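Long-range contacts in sarcosine oxidase (Pyrococcus horikoshii, PDB 1Y56), which binds FAD and FMN and probably oxidises L-proline as the beta subunit of an L-proline dehydrogenase: residues Gly13-Thr19 / Thr152-Ala156; Val33-Ile39 / Leu166-Val172; Gly195-Ala200 / Asn325-Ala331. One frame throughout, in Å; residues are numbered along the deposited sequence.

In the fold
From the N terminus, strand 8-11 leads into helix 15-26 and then strand 31-34, the start of a Rossmann-type FAD-binding fold. Contact 1 opens on this helix and contact 2 at the end of the second strand. A long excursion follows before helix 148-161 returns to close contact 1. Strand 165-167 comes next and closes contact 2, so the two loops cross. They also touch, through G13 and E35 and through V18 and I39. Contact 3 comes later, in series with both. It closes the loop from strand 196-199 to strand 327-331. Contacts 2 and 3 thus add strands to one sheet, and contact 1 packs helix on helix beside it.

Contact 1 (Gly13-Thr19 / Thr152-Ala156); sequences GGIVGVT and TTAFA. With FAD (flavin-adenine dinucleotide), chain I.
I15 and V18 on helix 15-26 pack against T152 and F155 on helix 148-161. I15 CD1 lies 3.3 Å from T152 OG1 and 4.2 Å from F155 CD2, so one methyl touches both residues. The I15 side chain does not start out toward helix 148-161. With CG1 anti to the backbone N (chi1 -169°), the bend at chi2 (50°) brings CD1 across. V18 does point at its partner helix. Its CG2 meets T152 CG2 at 3.8 Å, the two side chains crossing at about a right angle, and F155 CB also at 3.8 Å. T19 OG1 stands over one face of the F155 ring. The contact is van der Waals packing. The T152 hydroxyl is satisfied within its own helix, by P148 O.

The start of helix 15-26 also holds the cofactor. V16 N donates to FAD O2P at 3.1 Å, and I15 N is hydrogen-bonded to T44 OG1. G14 is the N-cap, and a CB there would clash with FAD O2A. G12, G14 and G17 fit the GxGxxG pattern of Rossmann-type dinucleotide binding. The helix N terminus probably helps to offset the phosphate charge.

The axes of the two short helix segments come within 9.1 Å and are inclined by 19°, nearly parallel. Y74 meets the F155 ring edge-to-face. Helix 337-354 packs on I15 through F338 and A341. I39, beyond strand 31-34, touches both V18 and T152.

Contact 2 (Val33-Ile39 / Leu166-Val172); sequences VIEKRFI and LLEYTEV. With FAD (flavin-adenine dinucleotide), chain I.
V33 and I34 pair with L166 and L167 as parallel strands, but the ladder stops after these two pairs and both segments go on to grip the adenosine of FAD. This is the end of the second strand of a Rossmann-type FAD-binding fold, with strand 165-167 added at its side. L167 N donates to V33 O at 2.8 Å, and E35 N to L167 O at 2.9 Å. V33 CG2 sits 3.7 Å from L166 CG on one face of the sheet.

E35 turns away to the ribose. The bend at chi2 (55°) carries its carboxylate off from 166-172. FAD O2B donates to E35 OE1, although the model makes this bond very short. R37 N donates to the same oxygen from its anti side, somewhat out of the carboxylate plane, and G13 N is hydrogen-bonded to OE2. These bonds probably fix the rotation of the carboxylate. The adenine is read by backbone: V172 N reaches FAD N1A at 3.0 Å, and FAD N6A donates to V172 O at 3.1 Å.

K36 and E171 run side by side next to the adenine, with K36 CD 3.5 Å from E171 OE1. Their charged ends do not meet. E171 OE2 instead makes a salt bridge to a basic side chain of another protein chain.

At Y169, R37 O lies over one face of the ring, offset toward the rim. Y169 OH comes to the edge of the F38 ring, 3.6 Å from CD2. Next in the chain, I39 N donates to E168 OE2 at 2.8 Å. That bond is nearly straight (163°) and uses the anti lone pair of the carboxylate oxygen.

Contact 3 (Gly195-Ala200 / Asn325-Ala331); sequences GIVVNA and NDYYIAA
V197, V198 and N199 pair with Y327, Y328 and I329 as parallel neighbours in the sheet of the Rossmann-type FAD-binding fold. The axes of the two short strands are inclined by 19°.

Four backbone bonds form the ladder. V197 N donates to D326 O at 2.8 Å, and Y328 N to V197 O at 2.9 Å. N199 N then donates to Y328 O at 2.9 Å, and A330 N to N199 O at 3.0 Å. A weaker CA-H...O contact runs from I196 to D326 O.

Side-chain packing splits between the two faces. On one face, V197 CG2 approaches the edge of the Y327 ring, 3.4 Å from CD1. Y327 CG is anti to the backbone N (chi1 -170°), which swings the ring back across the neighbouring strand. Its hydroxyl is hydrogen-bonded to N209 OD1 of helix 205-212, which also packs on N199. Exchanging Y327 for an alanine would probably open a gap beside V197 and leave N209 without this partner.

Helix 337-354 packs on the face that carries V198 and Y328, with I352 touching both. V198 CG2 lies 4.0 Å from Y328 CB. I196 CG2 is 3.8 Å from Y328 CE1. The ring also presents its edge to the backbone of the other strand: V197 O lies in its plane, 3.7 Å from Y328 CD1.

Contact 1 (Gly13-Thr19 / Thr152-Ala156)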
loop_
_atom_site.group_PDB
_atom_site.type_symbol
_atom_site.label_atom_id
_atom_site.label_comp_id
_atom_site.label_asym_id
_atom_site.label_seq_id
_atom_site.Cartn_x
_atom_site.Cartn_y
_atom_site.Cartn_z
ATOM N N GLY B 13 -10.425 -42.875 4.493
ATOM C CA GLY B 13 -10.814 -43.538 3.253
ATOM C C GLY B 13 -9.629 -43.894 2.376
ATOM O O GLY B 13 -9.635 -43.658 1.167
ATOM N N GLY B 14 -8.594 -44.442 2.992
ATOM C CA GLY B 14 -7.474 -44.988 2.244
ATOM C C GLY B 14 -7.714 -46.463 2.023
ATOM O O GLY B 14 -8.801 -46.984 2.343
ATOM N N ILE B 15 -6.703 -47.149 1.491
ATOM C CA ILE B 15 -6.847 -48.562 1.178
ATOM C C ILE B 15 -7.444 -49.316 2.373
ATOM O O ILE B 15 -8.386 -50.082 2.212
ATOM C CB ILE B 15 -5.521 -49.199 0.645
ATOM C CG1 ILE B 15 -5.752 -50.609 0.071
ATOM C CG2 ILE B 15 -4.436 -49.203 1.715
ATOM C CD1 ILE B 15 -6.891 -50.718 -0.942
ATOM N N VAL B 16 -6.938 -49.050 3.572
ATOM C CA VAL B 16 -7.413 -49.761 4.756
ATOM C C VAL B 16 -8.863 -49.410 5.102
ATOM O O VAL B 16 -9.706 -50.298 5.279
ATOM C CB VAL B 16 -6.469 -49.560 5.950
ATOM C CG1 VAL B 16 -6.999 -50.269 7.181
ATOM C CG2 VAL B 16 -5.102 -50.096 5.588
ATOM N N GLY B 17 -9.146 -48.115 5.172
ATOM C CA GLY B 17 -10.485 -47.644 5.493
ATOM C C GLY B 17 -11.533 -48.203 4.553
ATOM O O GLY B 17 -12.546 -48.723 5.021
ATOM N N VAL B 18 -11.293 -48.111 3.239
ATOM C CA VAL B 18 -12.316 -48.508 2.251
ATOM C C VAL B 18 -12.456 -50.027 2.179
ATOM O O VAL B 18 -13.553 -50.550 1.943
ATOM C CB VAL B 18 -12.128 -47.876 0.822
ATOM C CG1 VAL B 18 -11.468 -46.535 0.915
ATOM C CG2 VAL B 18 -11.344 -48.776 -0.108
ATOM N N THR B 19 -11.348 -50.721 2.420
ATOM C CA THR B 19 -11.316 -52.162 2.337
ATOM C C THR B 19 -12.122 -52.768 3.484
ATOM O O THR B 19 -12.755 -53.800 3.323
ATOM C CB THR B 19 -9.862 -52.668 2.295
ATOM O OG1 THR B 19 -9.805 -53.911 1.596
ATOM C CG2 THR B 19 -9.266 -52.826 3.693
ATOM N N THR B 152 -7.836 -49.152 -4.738
ATOM C CA THR B 152 -8.654 -48.496 -3.729
ATOM C C THR B 152 -9.961 -48.003 -4.346
ATOM O O THR B 152 -11.031 -48.239 -3.795
ATOM C CB THR B 152 -7.885 -47.351 -3.033
ATOM O OG1 THR B 152 -6.663 -47.863 -2.500
ATOM C CG2 THR B 152 -8.694 -46.778 -1.896
ATOM N N THR B 153 -9.861 -47.335 -5.495
ATOM C CA THR B 153 -11.027 -46.797 -6.196
ATOM C C THR B 153 -12.011 -47.909 -6.553
ATOM O O THR B 153 -13.231 -47.719 -6.465
ATOM C CB THR B 153 -10.606 -46.027 -7.461
ATOM O OG1 THR B 153 -9.715 -44.971 -7.088
ATOM C CG2 THR B 153 -11.802 -45.422 -8.152
ATOM N N ALA B 154 -11.463 -49.068 -6.933
ATOM C CA ALA B 154 -12.239 -50.257 -7.268
ATOM C C ALA B 154 -13.037 -50.744 -6.056
ATOM O O ALA B 154 -14.275 -50.757 -6.083
ATOM C CB ALA B 154 -11.333 -51.348 -7.817
ATOM N N PHE B 155 -12.334 -51.101 -4.985
ATOM C CA PHE B 155 -12.985 -51.456 -3.722
ATOM C C PHE B 155 -13.977 -50.391 -3.299
ATOM O O PHE B 155 -15.017 -50.700 -2.762
ATOM C CB PHE B 155 -11.960 -51.639 -2.603
ATOM C CG PHE B 155 -11.238 -52.948 -2.636
ATOM C CD1 PHE B 155 -11.913 -54.136 -2.395
ATOM C CD2 PHE B 155 -9.867 -52.988 -2.865
ATOM C CE1 PHE B 155 -11.237 -55.354 -2.409
ATOM C CE2 PHE B 155 -9.168 -54.192 -2.881
ATOM C CZ PHE B 155 -9.857 -55.384 -2.656
ATOM N N ALA B 156 -13.641 -49.133 -3.538
ATOM C CA ALA B 156 -14.512 -48.025 -3.200
ATOM C C ALA B 156 -15.873 -48.110 -3.912
ATOM O O ALA B 156 -16.910 -48.100 -3.238
ATOM C CB ALA B 156 -13.816 -46.696 -3.490
HETATM P PA FAD I . -3.901 -43.792 4.492
HETATM O O1A FAD I . -3.044 -42.635 4.910
HETATM O O2A FAD I . -3.836 -44.250 3.058
HETATM O O5B FAD I . -5.416 -43.483 4.921
HETATM C C5B FAD I . -5.712 -42.707 6.070
HETATM C C4B FAD I . -6.724 -41.664 5.638
HETATM O O4B FAD I . -7.325 -41.090 6.793
HETATM C C3B FAD I . -6.101 -40.517 4.846
HETATM O O3B FAD I . -6.612 -40.521 3.503
HETATM C C2B FAD I . -6.502 -39.266 5.608
HETATM O O2B FAD I . -7.034 -38.233 4.793
HETATM C C1B FAD I . -7.626 -39.738 6.490
HETATM N N9A FAD I . -7.764 -38.898 7.699
HETATM C C8A FAD I . -6.796 -38.483 8.537
HETATM N N7A FAD I . -7.365 -37.713 9.494
HETATM C C5A FAD I . -8.688 -37.653 9.243
HETATM C C6A FAD I . -9.767 -37.039 9.870
HETATM N N6A FAD I . -9.582 -36.305 10.996
HETATM N N1A FAD I . -11.001 -37.182 9.350
HETATM C C2A FAD I . -11.211 -37.911 8.233
HETATM N N3A FAD I . -10.192 -38.518 7.604
HETATM C C4A FAD I . -8.931 -38.403 8.103
HETATM N N1 FAD I . 2.606 -50.597 1.662
HETATM C C2 FAD I . 2.621 -51.795 1.050
HETATM O O2 FAD I . 1.888 -52.699 1.491
HETATM N N3 FAD I . 3.399 -52.052 -0.021
HETATM C C4 FAD I . 4.210 -51.119 -0.555
HETATM O O4 FAD I . 4.920 -51.375 -1.558
HETATM C C4X FAD I . 4.264 -49.858 0.026
HETATM N N5 FAD I . 5.059 -48.866 -0.448
HETATM C C5X FAD I . 5.069 -47.644 0.147
HETATM C C6 FAD I . 5.901 -46.646 -0.374
HETATM C C7 FAD I . 5.932 -45.375 0.208
HETATM C C7M FAD I . 6.837 -44.308 -0.367
HETATM C C8 FAD I . 5.122 -45.112 1.322
HETATM C C8M FAD I . 5.114 -43.788 1.981
HETATM C C9 FAD I . 4.293 -46.104 1.845
HETATM C C9A FAD I . 4.252 -47.373 1.266
HETATM N N10 FAD I . 3.439 -48.314 1.792
HETATM C C10 FAD I . 3.396 -49.604 1.210
HETATM C "C1'" FAD I . 2.628 -48.009 2.965
HETATM C "C2'" FAD I . 1.174 -47.886 2.596
HETATM O "O2'" FAD I . 1.034 -46.709 1.812
HETATM C "C3'" FAD I . 0.375 -47.717 3.868
HETATM O "O3'" FAD I . 0.658 -48.806 4.756
HETATM C "C4'" FAD I . -1.106 -47.685 3.543
HETATM O "O4'" FAD I . -1.416 -46.626 2.619
HETATM C "C5'" FAD I . -1.926 -47.496 4.806
HETATM O "O5'" FAD I . -3.252 -47.255 4.357
HETATM P P FAD I . -4.258 -46.506 5.329
HETATM O O1P FAD I . -4.106 -47.133 6.690
HETATM O O2P FAD I . -5.584 -46.466 4.626
HETATM O O3P FAD I . -3.561 -45.055 5.421
#

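Contact 2 (Val33-Ile39 / Leu166-Val172)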
loop_
_atom_site.group_PDB
_atom_site.type_symbol
_atom_site.label_atom_id
_atom_site.label_comp_id
_atom_site.label_asym_id
_atom_site.label_seq_id
_atom_site.Cartn_x
_atom_site.Cartn_y
_atom_site.Cartn_z
ATOM N N VAL B 33 -17.886 -44.362 5.527
ATOM C CA VAL B 33 -16.522 -43.871 5.728
ATOM C C VAL B 33 -16.472 -42.359 5.625
ATOM O O VAL B 33 -17.216 -41.745 4.840
ATOM C CB VAL B 33 -15.436 -44.498 4.793
ATOM C CG1 VAL B 33 -15.775 -45.919 4.420
ATOM C CG2 VAL B 33 -15.196 -43.650 3.560
ATOM N N ILE B 34 -15.582 -41.779 6.430
ATOM C CA ILE B 34 -15.411 -40.344 6.525
ATOM C C ILE B 34 -13.956 -40.025 6.219
ATOM O O ILE B 34 -13.056 -40.358 6.992
ATOM C CB ILE B 34 -15.817 -39.830 7.930
ATOM C CG1 ILE B 34 -17.269 -40.220 8.245
ATOM C CG2 ILE B 34 -15.637 -38.324 8.032
ATOM C CD1 ILE B 34 -17.745 -39.815 9.639
ATOM N N GLU B 35 -13.728 -39.396 5.074
ATOM C CA GLU B 35 -12.375 -39.096 4.604
ATOM C C GLU B 35 -12.229 -37.578 4.498
ATOM O O GLU B 35 -13.115 -36.937 3.979
ATOM C CB GLU B 35 -12.155 -39.792 3.258
ATOM C CG GLU B 35 -10.954 -39.365 2.471
ATOM C CD GLU B 35 -9.671 -39.489 3.257
ATOM O OE1 GLU B 35 -8.911 -38.499 3.261
ATOM O OE2 GLU B 35 -9.428 -40.553 3.879
ATOM N N LYS B 36 -11.153 -36.987 5.006
ATOM C CA LYS B 36 -11.080 -35.517 5.037
ATOM C C LYS B 36 -10.693 -34.895 3.697
ATOM O O LYS B 36 -10.937 -33.710 3.477
ATOM C CB LYS B 36 -10.177 -35.003 6.167
ATOM C CG LYS B 36 -8.683 -35.233 5.962
ATOM C CD LYS B 36 -7.901 -34.803 7.170
ATOM C CE LYS B 36 -6.434 -35.186 7.046
ATOM N NZ LYS B 36 -5.635 -34.150 6.334
ATOM N N ARG B 37 -10.077 -35.686 2.818
ATOM C CA ARG B 37 -9.766 -35.237 1.459
ATOM C C ARG B 37 -10.512 -36.096 0.429
ATOM O O ARG B 37 -11.737 -36.113 0.442
ATOM C CB ARG B 37 -8.247 -35.135 1.225
ATOM C CG ARG B 37 -7.713 -33.718 1.517
ATOM C CD ARG B 37 -6.223 -33.626 1.909
ATOM N NE ARG B 37 -5.285 -34.233 0.949
ATOM C CZ ARG B 37 -5.173 -33.921 -0.352
ATOM N NH1 ARG B 37 -4.266 -34.546 -1.108
ATOM N NH2 ARG B 37 -5.967 -33.002 -0.911
ATOM N N PHE B 38 -9.815 -36.806 -0.456
ATOM C CA PHE B 38 -10.495 -37.748 -1.366
ATOM C C PHE B 38 -10.137 -39.194 -1.038
ATOM O O PHE B 38 -9.089 -39.451 -0.427
ATOM C CB PHE B 38 -10.224 -37.422 -2.841
ATOM C CG PHE B 38 -8.771 -37.423 -3.223
ATOM C CD1 PHE B 38 -8.167 -38.573 -3.710
ATOM C CD2 PHE B 38 -8.013 -36.266 -3.132
ATOM C CE1 PHE B 38 -6.829 -38.575 -4.085
ATOM C CE2 PHE B 38 -6.662 -36.263 -3.495
ATOM C CZ PHE B 38 -6.080 -37.420 -3.976
ATOM N N ILE B 39 -11.010 -40.127 -1.424
ATOM C CA ILE B 39 -10.731 -41.552 -1.254
ATOM C C ILE B 39 -9.354 -41.863 -1.859
ATOM O O ILE B 39 -9.108 -41.605 -3.044
ATOM C CB ILE B 39 -11.818 -42.461 -1.922
ATOM C CG1 ILE B 39 -13.240 -42.111 -1.454
ATOM C CG2 ILE B 39 -11.508 -43.939 -1.716
ATOM C CD1 ILE B 39 -13.517 -42.285 0.040
ATOM N N LEU B 166 -19.661 -43.243 1.332
ATOM C CA LEU B 166 -18.289 -42.760 1.352
ATOM C C LEU B 166 -18.305 -41.239 1.277
ATOM O O LEU B 166 -18.674 -40.662 0.249
ATOM C CB LEU B 166 -17.484 -43.377 0.197
ATOM C CG LEU B 166 -16.694 -44.687 0.397
ATOM C CD1 LEU B 166 -17.471 -45.781 1.097
ATOM C CD2 LEU B 166 -16.151 -45.193 -0.934
ATOM N N LEU B 167 -17.934 -40.593 2.383
ATOM C CA LEU B 167 -18.005 -39.132 2.490
ATOM C C LEU B 167 -16.642 -38.487 2.309
ATOM O O LEU B 167 -15.728 -38.734 3.102
ATOM C CB LEU B 167 -18.601 -38.742 3.831
ATOM C CG LEU B 167 -20.122 -38.632 3.914
ATOM C CD1 LEU B 167 -20.864 -39.432 2.860
ATOM C CD2 LEU B 167 -20.565 -39.055 5.297
ATOM N N GLU B 168 -16.516 -37.646 1.283
ATOM C CA GLU B 168 -15.200 -37.191 0.866
ATOM C C GLU B 168 -14.624 -35.933 1.484
ATOM O O GLU B 168 -13.590 -36.003 2.126
ATOM C CB GLU B 168 -15.011 -37.217 -0.643
ATOM C CG GLU B 168 -14.095 -38.350 -1.055
ATOM C CD GLU B 168 -14.065 -38.581 -2.547
ATOM O OE1 GLU B 168 -14.976 -38.091 -3.235
ATOM O OE2 GLU B 168 -13.136 -39.259 -3.034
ATOM N N TYR B 169 -15.200 -34.768 1.313
ATOM C CA TYR B 169 -14.469 -33.672 1.937
ATOM C C TYR B 169 -15.028 -33.403 3.335
ATOM O O TYR B 169 -15.589 -32.354 3.643
ATOM C CB TYR B 169 -14.284 -32.468 0.997
ATOM C CG TYR B 169 -13.201 -32.719 -0.057
ATOM C CD1 TYR B 169 -13.434 -33.581 -1.133
ATOM C CD2 TYR B 169 -11.941 -32.097 0.027
ATOM C CE1 TYR B 169 -12.456 -33.822 -2.093
ATOM C CE2 TYR B 169 -10.949 -32.329 -0.939
ATOM C CZ TYR B 169 -11.216 -33.202 -1.991
ATOM O OH TYR B 169 -10.254 -33.469 -2.954
ATOM N N THR B 170 -14.857 -34.416 4.171
ATOM C CA THR B 170 -15.508 -34.504 5.462
ATOM C C THR B 170 -14.481 -34.945 6.512
ATOM O O THR B 170 -13.997 -36.086 6.496
ATOM C CB THR B 170 -16.716 -35.495 5.402
ATOM O OG1 THR B 170 -17.431 -35.297 4.176
ATOM C CG2 THR B 170 -17.667 -35.305 6.586
ATOM N N GLU B 171 -14.146 -34.022 7.412
ATOM C CA GLU B 171 -13.126 -34.253 8.433
ATOM C C GLU B 171 -13.761 -34.515 9.789
ATOM O O GLU B 171 -14.732 -33.853 10.168
ATOM C CB GLU B 171 -12.178 -33.063 8.513
ATOM C CG GLU B 171 -11.001 -33.281 9.425
ATOM C CD GLU B 171 -9.862 -32.317 9.154
ATOM O OE1 GLU B 171 -9.707 -31.883 7.991
ATOM O OE2 GLU B 171 -9.112 -32.000 10.103
ATOM N N VAL B 172 -13.220 -35.499 10.498
ATOM C CA VAL B 172 -13.606 -35.749 11.867
ATOM C C VAL B 172 -12.820 -34.802 12.751
ATOM O O VAL B 172 -11.605 -34.628 12.587
ATOM C CB VAL B 172 -13.339 -37.192 12.264
ATOM C CG1 VAL B 172 -13.433 -37.386 13.781
ATOM C CG2 VAL B 172 -14.310 -38.084 11.545
HETATM P PA FAD I . -3.901 -43.792 4.492
HETATM O O1A FAD I . -3.044 -42.635 4.910
HETATM O O2A FAD I . -3.836 -44.250 3.058
HETATM O O5B FAD I . -5.416 -43.483 4.921
HETATM C C5B FAD I . -5.712 -42.707 6.070
HETATM C C4B FAD I . -6.724 -41.664 5.638
HETATM O O4B FAD I . -7.325 -41.090 6.793
HETATM C C3B FAD I . -6.101 -40.517 4.846
HETATM O O3B FAD I . -6.612 -40.521 3.503
HETATM C C2B FAD I . -6.502 -39.266 5.608
HETATM O O2B FAD I . -7.034 -38.233 4.793
HETATM C C1B FAD I . -7.626 -39.738 6.490
HETATM N N9A FAD I . -7.764 -38.898 7.699
HETATM C C8A FAD I . -6.796 -38.483 8.537
HETATM N N7A FAD I . -7.365 -37.713 9.494
HETATM C C5A FAD I . -8.688 -37.653 9.243
HETATM C C6A FAD I . -9.767 -37.039 9.870
HETATM N N6A FAD I . -9.582 -36.305 10.996
HETATM N N1A FAD I . -11.001 -37.182 9.350
HETATM C C2A FAD I . -11.211 -37.911 8.233
HETATM N N3A FAD I . -10.192 -38.518 7.604
HETATM C C4A FAD I . -8.931 -38.403 8.103
HETATM N N1 FAD I . 2.606 -50.597 1.662
HETATM C C2 FAD I . 2.621 -51.795 1.050
HETATM O O2 FAD I . 1.888 -52.699 1.491
HETATM N N3 FAD I . 3.399 -52.052 -0.021
HETATM C C4 FAD I . 4.210 -51.119 -0.555
HETATM O O4 FAD I . 4.920 -51.375 -1.558
HETATM C C4X FAD I . 4.264 -49.858 0.026
HETATM N N5 FAD I . 5.059 -48.866 -0.448
HETATM C C5X FAD I . 5.069 -47.644 0.147
HETATM C C6 FAD I . 5.901 -46.646 -0.374
HETATM C C7 FAD I . 5.932 -45.375 0.208
HETATM C C7M FAD I . 6.837 -44.308 -0.367
HETATM C C8 FAD I . 5.122 -45.112 1.322
HETATM C C8M FAD I . 5.114 -43.788 1.981
HETATM C C9 FAD I . 4.293 -46.104 1.845
HETATM C C9A FAD I . 4.252 -47.373 1.266
HETATM N N10 FAD I . 3.439 -48.314 1.792
HETATM C C10 FAD I . 3.396 -49.604 1.210
HETATM C "C1'" FAD I . 2.628 -48.009 2.965
HETATM C "C2'" FAD I . 1.174 -47.886 2.596
HETATM O "O2'" FAD I . 1.034 -46.709 1.812
HETATM C "C3'" FAD I . 0.375 -47.717 3.868
HETATM O "O3'" FAD I . 0.658 -48.806 4.756
HETATM C "C4'" FAD I . -1.106 -47.685 3.543
HETATM O "O4'" FAD I . -1.416 -46.626 2.619
HETATM C "C5'" FAD I . -1.926 -47.496 4.806
HETATM O "O5'" FAD I . -3.252 -47.255 4.357
HETATM P P FAD I . -4.258 -46.506 5.329
HETATM O O1P FAD I . -4.106 -47.133 6.690
HETATM O O2P FAD I . -5.584 -46.466 4.626
HETATM O O3P FAD I . -3.561 -45.055 5.421
#

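Contact 3 (Gly195-Ala200 / Asn325-Ala331)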
loop_
_atom_site.group_PDB
_atom_site.type_symbol
_atom_site.label_atom_id
_atom_site.label_comp_id
_atom_site.label_asym_id
_atom_site.label_seq_id
_atom_site.Cartn_x
_atom_site.Cartn_y
_atom_site.Cartn_z
ATOM N N GLY B 195 -22.819 -45.766 17.194
ATOM C CA GLY B 195 -22.337 -46.393 18.413
ATOM C C GLY B 195 -21.029 -47.124 18.203
ATOM O O GLY B 195 -20.342 -47.443 19.169
ATOM N N ILE B 196 -20.689 -47.379 16.940
ATOM C CA ILE B 196 -19.483 -48.122 16.564
ATOM C C ILE B 196 -18.611 -47.306 15.607
ATOM O O ILE B 196 -19.061 -46.945 14.503
ATOM C CB ILE B 196 -19.849 -49.438 15.852
ATOM C CG1 ILE B 196 -20.816 -50.273 16.703
ATOM C CG2 ILE B 196 -18.593 -50.217 15.457
ATOM C CD1 ILE B 196 -21.616 -51.297 15.885
ATOM N N VAL B 197 -17.370 -47.018 16.015
ATOM C CA VAL B 197 -16.430 -46.321 15.119
ATOM C C VAL B 197 -15.110 -47.073 14.940
ATOM O O VAL B 197 -14.637 -47.740 15.876
ATOM C CB VAL B 197 -16.170 -44.824 15.506
ATOM C CG1 VAL B 197 -17.366 -44.212 16.213
ATOM C CG2 VAL B 197 -14.952 -44.680 16.356
ATOM N N VAL B 198 -14.544 -46.973 13.731
ATOM C CA VAL B 198 -13.246 -47.576 13.416
ATOM C C VAL B 198 -12.238 -46.514 13.008
ATOM O O VAL B 198 -12.467 -45.779 12.046
ATOM C CB VAL B 198 -13.338 -48.620 12.279
ATOM C CG1 VAL B 198 -11.946 -49.137 11.912
ATOM C CG2 VAL B 198 -14.238 -49.769 12.680
ATOM N N ASN B 199 -11.127 -46.448 13.738
ATOM C CA ASN B 199 -10.041 -45.528 13.428
ATOM C C ASN B 199 -9.062 -46.135 12.413
ATOM O O ASN B 199 -8.223 -46.981 12.768
ATOM C CB ASN B 199 -9.318 -45.122 14.717
ATOM C CG ASN B 199 -8.134 -44.198 14.478
ATOM O OD1 ASN B 199 -7.252 -44.099 15.323
ATOM N ND2 ASN B 199 -8.117 -43.509 13.340
ATOM N N ALA B 200 -9.180 -45.700 11.156
ATOM C CA ALA B 200 -8.268 -46.142 10.110
ATOM C C ALA B 200 -7.612 -44.937 9.440
ATOM O O ALA B 200 -7.845 -44.650 8.260
ATOM C CB ALA B 200 -8.985 -47.000 9.103
ATOM N N ASN B 325 -16.848 -47.507 24.255
ATOM C CA ASN B 325 -17.791 -48.481 23.733
ATOM C C ASN B 325 -18.108 -48.414 22.260
ATOM O O ASN B 325 -18.956 -47.639 21.778
ATOM C CB ASN B 325 -18.975 -48.766 24.644
ATOM C CG ASN B 325 -18.689 -49.923 25.568
ATOM O OD1 ASN B 325 -17.753 -49.869 26.369
ATOM N ND2 ASN B 325 -19.454 -51.005 25.429
ATOM N N ASP B 326 -17.325 -49.278 21.607
ATOM C CA ASP B 326 -17.343 -49.695 20.208
ATOM C C ASP B 326 -16.344 -48.896 19.386
ATOM O O ASP B 326 -16.611 -48.482 18.254
ATOM C CB ASP B 326 -18.760 -49.779 19.645
ATOM C CG ASP B 326 -19.716 -50.522 20.595
ATOM O OD1 ASP B 326 -19.292 -51.527 21.227
ATOM O OD2 ASP B 326 -20.886 -50.076 20.721
ATOM N N TYR B 327 -15.173 -48.712 19.992
ATOM C CA TYR B 327 -14.042 -48.084 19.341
ATOM C C TYR B 327 -13.094 -49.168 18.879
ATOM O O TYR B 327 -12.728 -50.053 19.651
ATOM C CB TYR B 327 -13.320 -47.144 20.303
ATOM C CG TYR B 327 -12.276 -46.272 19.653
ATOM C CD1 TYR B 327 -12.642 -45.262 18.781
ATOM C CD2 TYR B 327 -10.922 -46.442 19.925
ATOM C CE1 TYR B 327 -11.695 -44.440 18.173
ATOM C CE2 TYR B 327 -9.956 -45.620 19.322
ATOM C CZ TYR B 327 -10.359 -44.614 18.445
ATOM O OH TYR B 327 -9.442 -43.780 17.843
ATOM N N TYR B 328 -12.709 -49.101 17.610
ATOM C CA TYR B 328 -11.729 -50.031 17.065
ATOM C C TYR B 328 -10.587 -49.279 16.426
ATOM O O TYR B 328 -10.727 -48.122 16.034
ATOM C CB TYR B 328 -12.356 -50.956 16.027
ATOM C CG TYR B 328 -13.472 -51.825 16.545
ATOM C CD1 TYR B 328 -14.747 -51.309 16.735
ATOM C CD2 TYR B 328 -13.253 -53.166 16.824
ATOM C CE1 TYR B 328 -15.772 -52.104 17.205
ATOM C CE2 TYR B 328 -14.269 -53.980 17.284
ATOM C CZ TYR B 328 -15.536 -53.447 17.474
ATOM O OH TYR B 328 -16.568 -54.249 17.932
ATOM N N ILE B 329 -9.455 -49.947 16.318
ATOM C CA ILE B 329 -8.319 -49.346 15.673
ATOM C C ILE B 329 -7.741 -50.335 14.659
ATOM O O ILE B 329 -7.656 -51.538 14.927
ATOM C CB ILE B 329 -7.265 -48.839 16.718
ATOM C CG1 ILE B 329 -6.240 -47.902 16.056
ATOM C CG2 ILE B 329 -6.611 -50.006 17.452
ATOM C CD1 ILE B 329 -5.413 -47.072 17.023
ATOM N N ALA B 330 -7.401 -49.809 13.483
ATOM C CA ALA B 330 -6.630 -50.518 12.470
ATOM C C ALA B 330 -5.645 -49.531 11.856
ATOM O O ALA B 330 -5.920 -48.943 10.804
ATOM C CB ALA B 330 -7.544 -51.075 11.407
ATOM N N ALA B 331 -4.503 -49.341 12.520
ATOM C CA ALA B 331 -3.556 -48.285 12.148
ATOM C C ALA B 331 -2.114 -48.592 12.556
ATOM O O ALA B 331 -1.872 -49.320 13.515
ATOM C CB ALA B 331 -4.002 -46.962 12.754
#